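Local coordinates for conserved domain protein (Bacillus anthracis, PDB 3FBQ), which is of unknown function but folds mainly into antiparallel beta sheets and has parts assigned to two E-set (immunoglobulin-like) families, at residues A[30-35]-A[41-46]; A[191-196]-A[220-225]; A[174-179]-A[207-212]; A[104-107]-A[111-114]. All coordinates share one frame; numbering follows the deposited sequence.

Contact 1 lies at the edge, within this chain, of the five-stranded sheet, which a second subunit extends. Contact 4 sits where another strand of that sheet, 97-106, runs out into a loop. Contacts 2 and 3 both belong to the eight-stranded sheet, on strands 175-184, 208-218 and 224-231 and the loops around them. Contact 3 is the buried one and is purely aromatic. The others are partly buried. Contact 1 is a backbone-bonded hairpin, contact 2 a tyrosine reaching a loop carbonyl, and contact 4 a lysine chain over an imidazole face. Contacts 1 and 2 lie about 40 Å apart, centre to centre, yet they meet between subunits, where K41 bonds to P221 of another copy.

Contact 1. Residues A[30-35]-A[41-46]; sequences ELNMTR and KVTIND
M33 and I44 face each other in a beta hairpin, with T34 and R35 opposite T43 and V42. The strand segments run antiparallel, at 175°. Four backbone hydrogen bonds join them. I44 N gives to M33 O at 3.1 Å. R35 and V42 bond both ways, R35 N to V42 O at 2.9 Å and V42 N to R35 O at 2.8 Å. Beyond M33 the register slips by one residue, a beta bulge at L31 and N32. L31 N gives to N45 O at 2.7 Å, and E30 pairs with D46.

Side chains also touch, away from the backbone bonds. L31 and I44 lie side by side, with CD1 of L31 3.5 Å from CG2 of I44. On the face of T34 and T43, T43 CG2 rests 3.6 Å from N32 CA. K41 has CG anti to its backbone N (chi1 -163°) and an extended chain, which carries its methylenes across T34. There K41 CG lies 3.3 Å from T34 CG2. The other face, with V42 and I44, packs on W119.

The charged ends find partners outside the two segments. K41 NZ bonds to P221 O of the second subunit, whose strand also pairs with T34 and R35, so the sheet continues across the interface. R35 NE bonds to N138 O. E30 OE1 and D46 OD2 are 4.4 Å apart, like charges. D46 forms a salt bridge with K25, which E30 also meets in a long, weak ion pair. The lysine therefore probably offsets the repulsion, while the backbone bonds hold the hairpin itself.

Contact 2. Residues A[191-196]-A[220-225]; sequences EWDSVD and DPYNIR
Y222 reaches over to W192 and D193 from a loop that opens with an Asx turn at D220. The turn leads into strand 224-231 of the eight-stranded antiparallel sheet. The partner segment is the loop between helix 186-191 and strand 196-203.

The tight part is the tip of Y222, beside buried W192. W192 turns its indole away from Y222, toward L248 and a cation-pi partner, K278. It meets the tyrosine through its carbonyl instead. W192 O lies in the plane of the Y222 ring, at its edge, 3.1 Å from OH and 3.4 Å from CE2. Y222 OH is also 3.3 Å from D193 OD1, so its single proton has two possible acceptors.

The looser parts lie to either hand of this tip. The V195 side chain sets off toward 220-225, and its CG2 lies at the Y222 ring edge, 4.3 Å from Y222 CD2. V195 also touches Q182, V246 and L248. D193 and Y222 lie alongside each other, their carboxylate and ring planes 50° apart. D193 is partly exposed, and P4 of the third subunit packs on it.

The base of the tyrosine is held more definitely. D220 OD2, also in a salt bridge with R189, takes two backbone N-H groups. It meets Y222 N at 2.9 Å with its anti lone pair, and N223 N at 3.0 Å on its syn side, 30° out of the carboxylate plane.

Contact 3. Residues A[174-179]-A[207-212]; sequences VSFILY and NDYSGE
Y209 OH is held by two hydrogen bonds, to D203 OD2 and to the backbone N of N234, while its ring receives F176. The other oxygen of that carboxylate, D203 OD1, bonds to N207 N. D203 is thus itself tied to the start of the segment whose tyrosine it holds. These bonds fix the far end of the Y209 ring and account for its polar atom inside a buried contact.

The meeting between segments is a T-shaped (edge-to-face) aromatic pair. F176 presents its edge and Y209 its face. The centroids are 5.6 Å apart and the planes stand at 71°. The approach is off centre. F176 CE1 lies 3.8 Å from Y209 CD2 and 4.1 Å from Y209 CG, so it meets the base of the ring, on the side away from the hydroxyl. F176 CG stands between its backbone N and carbonyl carbon (chi1 80°), and this carries the ring out toward Y209. The Y209 side chain itself sets off toward strand 175-184. No hydrogen bond links the two segments.

Neighbours close round the pair. F176 also meets the ring of F230, with planes at about 15°, and F230 belongs to strand 224-231, which runs between strands 175-184 and 208-218 in the sheet. V201 touches F176, L178 and Y209. L178 CG lies at the edge of the F176 ring, in its plane. The result is an aromatic and aliphatic cluster reaching across several strands of an antiparallel sheet, consistent with the hydrophobic core of an E-set, immunoglobulin-like domain.

Contact 4. Residues A[104-107]-A[111-114]; sequences TTHH and KKDK
H106 and K112 are brought together by their torsions. H106 CG stands between its own backbone N and carbonyl carbon (chi1 81°), which swings the imidazole toward the loop. K112 has CG beside its backbone N, runs straight through CD and CE, then bends at the last torsion (chi4 -53°).

The two side chains cross at a slant, and the lysine methylenes cover one face of the imidazole. K112 CD makes a CH-pi contact, 4.1 Å from the centroid of the H106 ring and 13° off its normal. K112 CG lies 3.8 Å from H106 CE1. At the ring edge, near its plane, K111 CA is 4.1 Å from H106 NE2.

The polar ends have other partners. H106 NE2 bonds to N110 O, inside the turn joining the two segments. K112 NZ bonds to D80 O and makes a long, weak ion pair with D108. K111 NZ bonds to S148 OG. The contact thus packs the end of strand 97-106 on the loop leading to strand 114-126. The aliphatic part of K112 packs on the ring while its ammonium bonds to D80 O, so the contact rests on van der Waals and CH-pi contact and the lysine's charge is spent on other partners.

Contact 1. Residues A[30-35]-A[41-46]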
loop_
_atom_site.group_PDB
_atom_site.type_symbol
_atom_site.label_atom_id
_atom_site.label_comp_id
_atom_site.label_asym_id
_atom_site.label_seq_id
_atom_site.Cartn_x
_atom_site.Cartn_y
_atom_site.Cartn_z
ATOM N N GLU A 30 8.239 7.530 -25.662
ATOM C CA GLU A 30 6.859 7.843 -25.483
ATOM C C GLU A 30 6.119 6.541 -25.537
ATOM O O GLU A 30 6.300 5.816 -26.511
ATOM C CB GLU A 30 6.384 8.726 -26.631
ATOM C CG GLU A 30 4.934 8.542 -26.958
ATOM C CD GLU A 30 4.366 9.748 -27.691
ATOM O OE1 GLU A 30 4.171 10.786 -27.024
ATOM O OE2 GLU A 30 4.142 9.655 -28.940
ATOM N N LEU A 31 5.300 6.222 -24.529
ATOM C CA LEU A 31 4.498 5.045 -24.749
ATOM C C LEU A 31 2.985 5.105 -24.638
ATOM O O LEU A 31 2.296 4.364 -25.309
ATOM C CB LEU A 31 5.125 3.786 -24.177
ATOM C CG LEU A 31 5.691 3.539 -22.794
ATOM C CD1 LEU A 31 4.600 2.957 -21.948
ATOM C CD2 LEU A 31 6.720 2.497 -23.037
ATOM N N ASN A 32 2.442 6.010 -23.863
ATOM C CA ASN A 32 1.009 6.130 -23.869
ATOM C C ASN A 32 0.335 4.745 -23.776
ATOM O O ASN A 32 -0.697 4.490 -24.326
ATOM C CB ASN A 32 0.529 6.968 -25.057
ATOM C CG ASN A 32 1.206 8.308 -25.125
ATOM O OD1 ASN A 32 1.377 9.002 -24.111
ATOM N ND2 ASN A 32 1.649 8.679 -26.321
ATOM N N MET A 33 0.941 3.837 -23.042
ATOM C CA MET A 33 0.293 2.555 -22.744
ATOM C C MET A 33 -0.728 2.678 -21.563
ATOM O O MET A 33 -0.426 3.288 -20.527
ATOM C CB MET A 33 1.375 1.496 -22.607
ATOM C CG MET A 33 1.311 0.613 -21.430
ATOM S SD MET A 33 2.743 -0.527 -21.579
ATOM C CE MET A 33 1.932 -1.992 -22.311
ATOM N N THR A 34 -1.943 2.171 -21.772
ATOM C CA THR A 34 -3.069 2.403 -20.852
ATOM C C THR A 34 -3.574 1.159 -20.118
ATOM O O THR A 34 -3.565 0.083 -20.673
ATOM C CB THR A 34 -4.294 2.996 -21.595
ATOM O OG1 THR A 34 -3.839 4.030 -22.470
ATOM C CG2 THR A 34 -5.231 3.625 -20.642
ATOM N N ARG A 35 -4.005 1.359 -18.875
ATOM C CA ARG A 35 -4.720 0.402 -18.056
ATOM C C ARG A 35 -6.010 0.999 -17.516
ATOM O O ARG A 35 -6.012 2.124 -17.035
ATOM C CB ARG A 35 -3.852 -0.039 -16.876
ATOM C CG ARG A 35 -3.268 -1.452 -17.034
ATOM C CD ARG A 35 -2.783 -1.658 -18.444
ATOM N NE ARG A 35 -1.516 -2.359 -18.496
ATOM C CZ ARG A 35 -0.743 -2.455 -19.571
ATOM N NH1 ARG A 35 -1.071 -1.869 -20.728
ATOM N NH2 ARG A 35 0.371 -3.151 -19.467
ATOM N N LYS A 41 -8.759 5.320 -15.686
ATOM C CA LYS A 41 -7.826 5.061 -16.755
ATOM C C LYS A 41 -6.499 5.610 -16.327
ATOM O O LYS A 41 -6.398 6.825 -16.134
ATOM C CB LYS A 41 -8.342 5.812 -17.998
ATOM C CG LYS A 41 -7.750 5.347 -19.328
ATOM C CD LYS A 41 -8.403 5.957 -20.566
ATOM C CE LYS A 41 -7.500 5.656 -21.771
ATOM N NZ LYS A 41 -7.705 6.460 -23.039
ATOM N N VAL A 42 -5.492 4.753 -16.117
ATOM C CA VAL A 42 -4.093 5.200 -15.899
ATOM C C VAL A 42 -3.246 4.964 -17.172
ATOM O O VAL A 42 -3.248 3.856 -17.676
ATOM C CB VAL A 42 -3.394 4.480 -14.743
ATOM C CG1 VAL A 42 -1.905 5.000 -14.569
ATOM C CG2 VAL A 42 -4.208 4.619 -13.408
ATOM N N THR A 43 -2.578 6.028 -17.682
ATOM C CA THR A 43 -1.657 6.007 -18.791
ATOM C C THR A 43 -0.271 6.315 -18.321
ATOM O O THR A 43 -0.068 7.192 -17.486
ATOM C CB THR A 43 -2.023 7.070 -19.765
ATOM O OG1 THR A 43 -3.356 6.784 -20.136
ATOM C CG2 THR A 43 -1.137 7.023 -21.090
ATOM N N ILE A 44 0.704 5.590 -18.860
ATOM C CA ILE A 44 2.105 5.823 -18.528
ATOM C C ILE A 44 2.864 6.396 -19.719
ATOM O O ILE A 44 3.283 5.662 -20.614
ATOM C CB ILE A 44 2.797 4.527 -18.065
ATOM C CG1 ILE A 44 3.030 4.558 -16.553
ATOM C CG2 ILE A 44 4.110 4.331 -18.807
ATOM C CD1 ILE A 44 4.341 3.939 -16.125
ATOM N N ASN A 45 3.040 7.714 -19.724
ATOM C CA ASN A 45 3.326 8.445 -20.953
ATOM C C ASN A 45 4.794 8.345 -21.354
ATOM O O ASN A 45 5.189 7.427 -22.074
ATOM C CB ASN A 45 2.918 9.912 -20.810
ATOM C CG ASN A 45 1.415 10.101 -20.793
ATOM O OD1 ASN A 45 0.745 9.932 -21.811
ATOM N ND2 ASN A 45 0.875 10.453 -19.631
ATOM N N ASP A 46 5.597 9.293 -20.884
ATOM C CA ASP A 46 7.013 9.339 -21.229
ATOM C C ASP A 46 7.833 8.440 -20.310
ATOM O O ASP A 46 7.551 8.334 -19.116
ATOM C CB ASP A 46 7.535 10.775 -21.163
ATOM C CG ASP A 46 7.026 11.633 -22.304
ATOM O OD1 ASP A 46 7.382 12.829 -22.355
ATOM O OD2 ASP A 46 6.270 11.111 -23.151
#

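Contact 2. Residues A[191-196]-A[220-225]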
loop_
_atom_site.group_PDB
_atom_site.type_symbol
_atom_site.label_atom_id
_atom_site.label_comp_id
_atom_site.label_asym_id
_atom_site.label_seq_id
_atom_site.Cartn_x
_atom_site.Cartn_y
_atom_site.Cartn_z
ATOM N N GLU A 191 27.202 16.955 19.288
ATOM C CA GLU A 191 26.397 18.164 19.473
ATOM C C GLU A 191 25.262 18.353 18.461
ATOM O O GLU A 191 24.623 19.411 18.434
ATOM C CB GLU A 191 27.252 19.433 19.639
ATOM C CG GLU A 191 28.090 19.835 18.443
ATOM C CD GLU A 191 28.519 21.328 18.473
ATOM O OE1 GLU A 191 27.643 22.224 18.330
ATOM O OE2 GLU A 191 29.734 21.604 18.620
ATOM N N TRP A 192 25.019 17.335 17.643
ATOM C CA TRP A 192 24.152 17.475 16.480
ATOM C C TRP A 192 23.587 16.126 16.048
ATOM O O TRP A 192 24.274 15.107 16.104
ATOM C CB TRP A 192 24.912 18.121 15.319
ATOM C CG TRP A 192 25.531 19.439 15.668
ATOM C CD1 TRP A 192 26.814 19.661 16.074
ATOM C CD2 TRP A 192 24.892 20.722 15.643
ATOM N NE1 TRP A 192 27.015 21.001 16.303
ATOM C CE2 TRP A 192 25.850 21.673 16.045
ATOM C CE3 TRP A 192 23.604 21.157 15.319
ATOM C CZ2 TRP A 192 25.560 23.034 16.132
ATOM C CZ3 TRP A 192 23.318 22.509 15.406
ATOM C CH2 TRP A 192 24.291 23.430 15.809
ATOM N N ASP A 193 22.330 16.127 15.617
ATOM C CA ASP A 193 21.590 14.888 15.410
ATOM C C ASP A 193 20.958 14.847 14.023
ATOM O O ASP A 193 20.311 13.867 13.654
ATOM C CB ASP A 193 20.512 14.723 16.484
ATOM C CG ASP A 193 21.091 14.400 17.846
ATOM O OD1 ASP A 193 22.092 13.657 17.908
ATOM O OD2 ASP A 193 20.546 14.891 18.858
ATOM N N SER A 194 21.150 15.918 13.259
ATOM C CA SER A 194 20.655 15.980 11.889
ATOM C C SER A 194 21.592 16.793 11.001
ATOM O O SER A 194 21.298 17.939 10.659
ATOM C CB SER A 194 19.247 16.577 11.855
ATOM O OG SER A 194 19.057 17.370 10.696
ATOM N N VAL A 195 22.718 16.193 10.631
ATOM C CA VAL A 195 23.619 16.791 9.654
ATOM C C VAL A 195 23.206 16.431 8.230
ATOM O O VAL A 195 23.075 15.256 7.891
ATOM C CB VAL A 195 25.076 16.347 9.883
ATOM C CG1 VAL A 195 26.027 17.208 9.066
ATOM C CG2 VAL A 195 25.423 16.414 11.363
ATOM N N ASP A 196 23.004 17.451 7.402
ATOM C CA ASP A 196 22.474 17.257 6.079
ATOM C C ASP A 196 23.282 18.084 5.096
ATOM O O ASP A 196 23.261 19.317 5.157
ATOM C CB ASP A 196 21.017 17.680 6.080
ATOM C CG ASP A 196 20.418 17.654 4.716
ATOM O OD1 ASP A 196 19.714 18.623 4.376
ATOM O OD2 ASP A 196 20.684 16.685 3.973
ATOM N N ASP A 220 24.818 4.422 9.647
ATOM C CA ASP A 220 24.505 5.160 10.815
ATOM C C ASP A 220 23.780 6.423 10.425
ATOM O O ASP A 220 23.606 6.692 9.242
ATOM C CB ASP A 220 25.723 5.362 11.719
ATOM C CG ASP A 220 26.820 6.171 11.086
ATOM O OD1 ASP A 220 27.917 5.583 10.899
ATOM O OD2 ASP A 220 26.590 7.373 10.803
ATOM N N PRO A 221 23.285 7.165 11.424
ATOM C CA PRO A 221 22.442 8.267 11.025
ATOM C C PRO A 221 23.179 9.421 10.362
ATOM O O PRO A 221 22.506 10.369 9.974
ATOM C CB PRO A 221 21.799 8.718 12.370
ATOM C CG PRO A 221 21.824 7.529 13.207
ATOM C CD PRO A 221 23.085 6.819 12.849
ATOM N N TYR A 222 24.509 9.319 10.196
ATOM C CA TYR A 222 25.415 10.472 9.924
ATOM C C TYR A 222 26.233 10.357 8.663
ATOM O O TYR A 222 26.311 11.321 7.899
ATOM C CB TYR A 222 26.455 10.625 11.025
ATOM C CG TYR A 222 25.898 10.983 12.355
ATOM C CD1 TYR A 222 25.666 9.991 13.323
ATOM C CD2 TYR A 222 25.593 12.316 12.666
ATOM C CE1 TYR A 222 25.151 10.314 14.587
ATOM C CE2 TYR A 222 25.046 12.653 13.932
ATOM C CZ TYR A 222 24.836 11.641 14.883
ATOM O OH TYR A 222 24.309 11.970 16.110
ATOM N N ASN A 223 26.923 9.224 8.498
ATOM C CA ASN A 223 27.651 8.934 7.262
ATOM C C ASN A 223 26.738 8.403 6.127
ATOM O O ASN A 223 26.508 7.174 6.026
ATOM C CB ASN A 223 28.755 7.933 7.564
ATOM C CG ASN A 223 29.945 8.569 8.320
ATOM O OD1 ASN A 223 29.804 9.514 9.138
ATOM N ND2 ASN A 223 31.133 8.046 8.037
ATOM N N ILE A 224 26.223 9.330 5.304
ATOM C CA ILE A 224 25.232 9.049 4.279
ATOM C C ILE A 224 25.870 9.212 2.873
ATOM O O ILE A 224 26.384 10.265 2.557
ATOM C CB ILE A 224 23.960 10.019 4.397
ATOM C CG1 ILE A 224 23.387 10.172 5.824
ATOM C CG2 ILE A 224 22.862 9.672 3.464
ATOM C CD1 ILE A 224 23.502 8.991 6.673
ATOM N N ARG A 225 25.810 8.186 2.027
ATOM C CA ARG A 225 26.045 8.334 0.605
ATOM C C ARG A 225 24.787 8.906 0.007
ATOM O O ARG A 225 23.684 8.473 0.371
ATOM C CB ARG A 225 26.356 6.994 -0.034
ATOM C CG ARG A 225 27.227 6.110 0.907
ATOM C CD ARG A 225 27.895 4.958 0.196
ATOM N NE ARG A 225 28.307 5.348 -1.165
ATOM C CZ ARG A 225 28.593 4.480 -2.142
ATOM N NH1 ARG A 225 28.508 3.171 -1.901
ATOM N NH2 ARG A 225 28.946 4.909 -3.361
#

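Contact 3. Residues A[174-179]-A[207-212]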
loop_
_atom_site.group_PDB
_atom_site.type_symbol
_atom_site.label_atom_id
_atom_site.label_comp_id
_atom_site.label_asym_id
_atom_site.label_seq_id
_atom_site.Cartn_x
_atom_site.Cartn_y
_atom_site.Cartn_z
ATOM N N VAL A 174 21.157 14.898 -21.274
ATOM C CA VAL A 174 19.949 15.541 -20.848
ATOM C C VAL A 174 20.226 16.077 -19.420
ATOM O O VAL A 174 19.658 17.089 -18.985
ATOM C CB VAL A 174 18.833 14.427 -20.882
ATOM C CG1 VAL A 174 18.507 13.906 -19.568
ATOM C CG2 VAL A 174 17.635 14.887 -21.581
ATOM N N SER A 175 21.144 15.418 -18.707
ATOM C CA SER A 175 21.360 15.695 -17.289
ATOM C C SER A 175 22.701 15.121 -16.867
ATOM O O SER A 175 23.381 14.440 -17.638
ATOM C CB SER A 175 20.218 15.102 -16.453
ATOM O OG SER A 175 20.293 13.672 -16.465
ATOM N N PHE A 176 23.118 15.470 -15.654
ATOM C CA PHE A 176 24.359 14.903 -15.077
ATOM C C PHE A 176 24.237 14.635 -13.598
ATOM O O PHE A 176 23.519 15.343 -12.919
ATOM C CB PHE A 176 25.589 15.771 -15.404
ATOM C CG PHE A 176 25.745 16.988 -14.531
ATOM C CD1 PHE A 176 25.411 18.250 -15.012
ATOM C CD2 PHE A 176 26.254 16.889 -13.259
ATOM C CE1 PHE A 176 25.585 19.405 -14.239
ATOM C CE2 PHE A 176 26.386 18.017 -12.468
ATOM C CZ PHE A 176 26.084 19.285 -12.972
ATOM N N ILE A 177 24.966 13.666 -13.071
ATOM C CA ILE A 177 24.812 13.219 -11.641
ATOM C C ILE A 177 26.042 13.359 -10.771
ATOM O O ILE A 177 27.112 12.942 -11.150
ATOM C CB ILE A 177 24.408 11.747 -11.572
ATOM C CG1 ILE A 177 23.144 11.485 -12.411
ATOM C CG2 ILE A 177 24.225 11.315 -10.132
ATOM C CD1 ILE A 177 22.904 10.038 -12.619
ATOM N N LEU A 178 25.898 13.952 -9.601
ATOM C CA LEU A 178 27.016 13.945 -8.625
ATOM C C LEU A 178 26.812 12.927 -7.483
ATOM O O LEU A 178 25.870 13.042 -6.698
ATOM C CB LEU A 178 27.276 15.339 -8.046
ATOM C CG LEU A 178 27.634 16.424 -9.077
ATOM C CD1 LEU A 178 27.800 17.728 -8.366
ATOM C CD2 LEU A 178 28.839 16.148 -9.961
ATOM N N TYR A 179 27.695 11.943 -7.406
ATOM C CA TYR A 179 27.679 11.024 -6.305
ATOM C C TYR A 179 28.646 11.462 -5.224
ATOM O O TYR A 179 29.803 11.783 -5.468
ATOM C CB TYR A 179 28.169 9.705 -6.778
ATOM C CG TYR A 179 27.305 9.049 -7.782
ATOM C CD1 TYR A 179 26.277 8.168 -7.385
ATOM C CD2 TYR A 179 27.542 9.239 -9.176
ATOM C CE1 TYR A 179 25.517 7.517 -8.305
ATOM C CE2 TYR A 179 26.760 8.567 -10.129
ATOM C CZ TYR A 179 25.756 7.712 -9.676
ATOM O OH TYR A 179 24.985 7.052 -10.599
ATOM N N ASN A 207 27.816 29.759 -14.773
ATOM C CA ASN A 207 26.507 29.121 -14.691
ATOM C C ASN A 207 26.243 28.341 -13.454
ATOM O O ASN A 207 27.152 27.784 -12.830
ATOM C CB ASN A 207 26.326 28.142 -15.823
ATOM C CG ASN A 207 26.664 28.733 -17.158
ATOM O OD1 ASN A 207 27.571 28.246 -17.840
ATOM N ND2 ASN A 207 25.918 29.769 -17.564
ATOM N N ASP A 208 24.954 28.275 -13.141
ATOM C CA ASP A 208 24.449 27.570 -11.986
ATOM C C ASP A 208 23.675 26.354 -12.496
ATOM O O ASP A 208 23.170 26.359 -13.619
ATOM C CB ASP A 208 23.538 28.483 -11.205
ATOM C CG ASP A 208 23.774 28.384 -9.695
ATOM O OD1 ASP A 208 23.150 27.511 -8.959
ATOM O OD2 ASP A 208 24.591 29.230 -9.244
ATOM N N TYR A 209 23.591 25.314 -11.681
ATOM C CA TYR A 209 22.828 24.168 -12.049
ATOM C C TYR A 209 21.767 23.854 -10.996
ATOM O O TYR A 209 22.083 23.632 -9.800
ATOM C CB TYR A 209 23.771 22.987 -12.319
ATOM C CG TYR A 209 24.628 23.288 -13.522
ATOM C CD1 TYR A 209 25.844 23.997 -13.390
ATOM C CD2 TYR A 209 24.198 22.935 -14.808
ATOM C CE1 TYR A 209 26.610 24.311 -14.501
ATOM C CE2 TYR A 209 24.953 23.275 -15.927
ATOM C CZ TYR A 209 26.162 23.937 -15.753
ATOM O OH TYR A 209 26.919 24.239 -16.858
ATOM N N SER A 210 20.515 23.907 -11.460
ATOM C CA SER A 210 19.377 23.270 -10.805
ATOM C C SER A 210 19.532 21.758 -10.811
ATOM O O SER A 210 20.023 21.153 -11.796
ATOM C CB SER A 210 18.038 23.614 -11.490
ATOM O OG SER A 210 17.633 24.964 -11.209
ATOM N N GLY A 211 19.099 21.168 -9.694
ATOM C CA GLY A 211 19.285 19.770 -9.406
ATOM C C GLY A 211 18.324 19.329 -8.350
ATOM O O GLY A 211 17.654 20.140 -7.770
ATOM N N GLU A 212 18.313 18.033 -8.061
ATOM C CA GLU A 212 17.358 17.427 -7.158
ATOM C C GLU A 212 17.948 16.170 -6.573
ATOM O O GLU A 212 18.315 15.306 -7.325
ATOM C CB GLU A 212 16.178 16.990 -8.010
ATOM C CG GLU A 212 14.870 17.209 -7.366
ATOM C CD GLU A 212 13.792 17.477 -8.394
ATOM O OE1 GLU A 212 13.312 16.485 -9.054
ATOM O OE2 GLU A 212 13.455 18.694 -8.536
#

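Contact 4. Residues A[104-107]-A[111-114]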
loop_
_atom_site.group_PDB
_atom_site.type_symbol
_atom_site.label_atom_id
_atom_site.label_comp_id
_atom_site.label_asym_id
_atom_site.label_seq_id
_atom_site.Cartn_x
_atom_site.Cartn_y
_atom_site.Cartn_z
ATOM N N THR A 104 12.305 6.588 -9.707
ATOM C CA THR A 104 12.968 5.649 -8.784
ATOM C C THR A 104 14.497 5.550 -9.015
ATOM O O THR A 104 14.956 5.497 -10.151
ATOM C CB THR A 104 12.294 4.291 -8.840
ATOM O OG1 THR A 104 10.888 4.502 -8.753
ATOM C CG2 THR A 104 12.734 3.399 -7.691
ATOM N N THR A 105 15.268 5.544 -7.937
ATOM C CA THR A 105 16.702 5.458 -8.021
ATOM C C THR A 105 17.163 4.152 -7.382
ATOM O O THR A 105 16.894 3.918 -6.199
ATOM C CB THR A 105 17.348 6.692 -7.337
ATOM O OG1 THR A 105 16.836 7.828 -8.025
ATOM C CG2 THR A 105 18.815 6.721 -7.527
ATOM N N HIS A 106 17.850 3.307 -8.138
ATOM C CA HIS A 106 18.348 2.091 -7.563
ATOM C C HIS A 106 19.765 2.362 -6.931
ATOM O O HIS A 106 20.366 3.401 -7.228
ATOM C CB HIS A 106 18.357 1.029 -8.628
ATOM C CG HIS A 106 19.550 1.105 -9.520
ATOM N ND1 HIS A 106 19.530 1.740 -10.739
ATOM C CD2 HIS A 106 20.809 0.640 -9.360
ATOM C CE1 HIS A 106 20.719 1.652 -11.301
ATOM N NE2 HIS A 106 21.513 0.980 -10.490
ATOM N N HIS A 107 20.246 1.502 -6.022
ATOM C CA HIS A 107 21.589 1.652 -5.396
ATOM C C HIS A 107 22.444 0.407 -5.621
ATOM O O HIS A 107 23.224 -0.046 -4.790
ATOM C CB HIS A 107 21.497 2.002 -3.917
ATOM C CG HIS A 107 20.580 3.137 -3.654
ATOM N ND1 HIS A 107 19.549 3.074 -2.729
ATOM C CD2 HIS A 107 20.488 4.352 -4.245
ATOM C CE1 HIS A 107 18.894 4.220 -2.733
ATOM N NE2 HIS A 107 19.427 4.999 -3.666
ATOM N N LYS A 111 25.449 1.157 -12.858
ATOM C CA LYS A 111 24.239 1.533 -13.492
ATOM C C LYS A 111 23.716 0.335 -14.311
ATOM O O LYS A 111 24.422 -0.630 -14.511
ATOM C CB LYS A 111 24.391 2.863 -14.259
ATOM C CG LYS A 111 25.408 2.898 -15.365
ATOM C CD LYS A 111 25.706 4.338 -15.878
ATOM C CE LYS A 111 26.828 4.276 -16.886
ATOM N NZ LYS A 111 26.674 5.233 -17.993
ATOM N N LYS A 112 22.437 0.366 -14.667
ATOM C CA LYS A 112 21.792 -0.733 -15.340
ATOM C C LYS A 112 21.578 -0.275 -16.769
ATOM O O LYS A 112 21.049 0.838 -17.003
ATOM C CB LYS A 112 20.446 -1.001 -14.682
ATOM C CG LYS A 112 20.523 -1.576 -13.319
ATOM C CD LYS A 112 19.108 -1.765 -12.807
ATOM C CE LYS A 112 19.058 -2.513 -11.507
ATOM N NZ LYS A 112 19.839 -3.762 -11.724
ATOM N N ASP A 113 21.988 -1.099 -17.729
ATOM C CA ASP A 113 21.706 -0.757 -19.128
ATOM C C ASP A 113 20.220 -0.932 -19.452
ATOM O O ASP A 113 19.617 -0.083 -20.077
ATOM C CB ASP A 113 22.612 -1.538 -20.086
ATOM C CG ASP A 113 24.105 -1.261 -19.836
ATOM O OD1 ASP A 113 24.490 -0.235 -19.205
ATOM O OD2 ASP A 113 24.936 -2.071 -20.297
ATOM N N LYS A 114 19.635 -2.022 -18.991
ATOM C CA LYS A 114 18.195 -2.237 -19.076
ATOM C C LYS A 114 17.625 -2.175 -17.659
ATOM O O LYS A 114 18.163 -2.787 -16.778
ATOM C CB LYS A 114 17.900 -3.587 -19.781
ATOM C CG LYS A 114 18.077 -3.475 -21.322
ATOM C CD LYS A 114 18.357 -4.816 -22.039
ATOM C CE LYS A 114 18.645 -4.606 -23.569
ATOM N NZ LYS A 114 18.984 -5.858 -24.412
#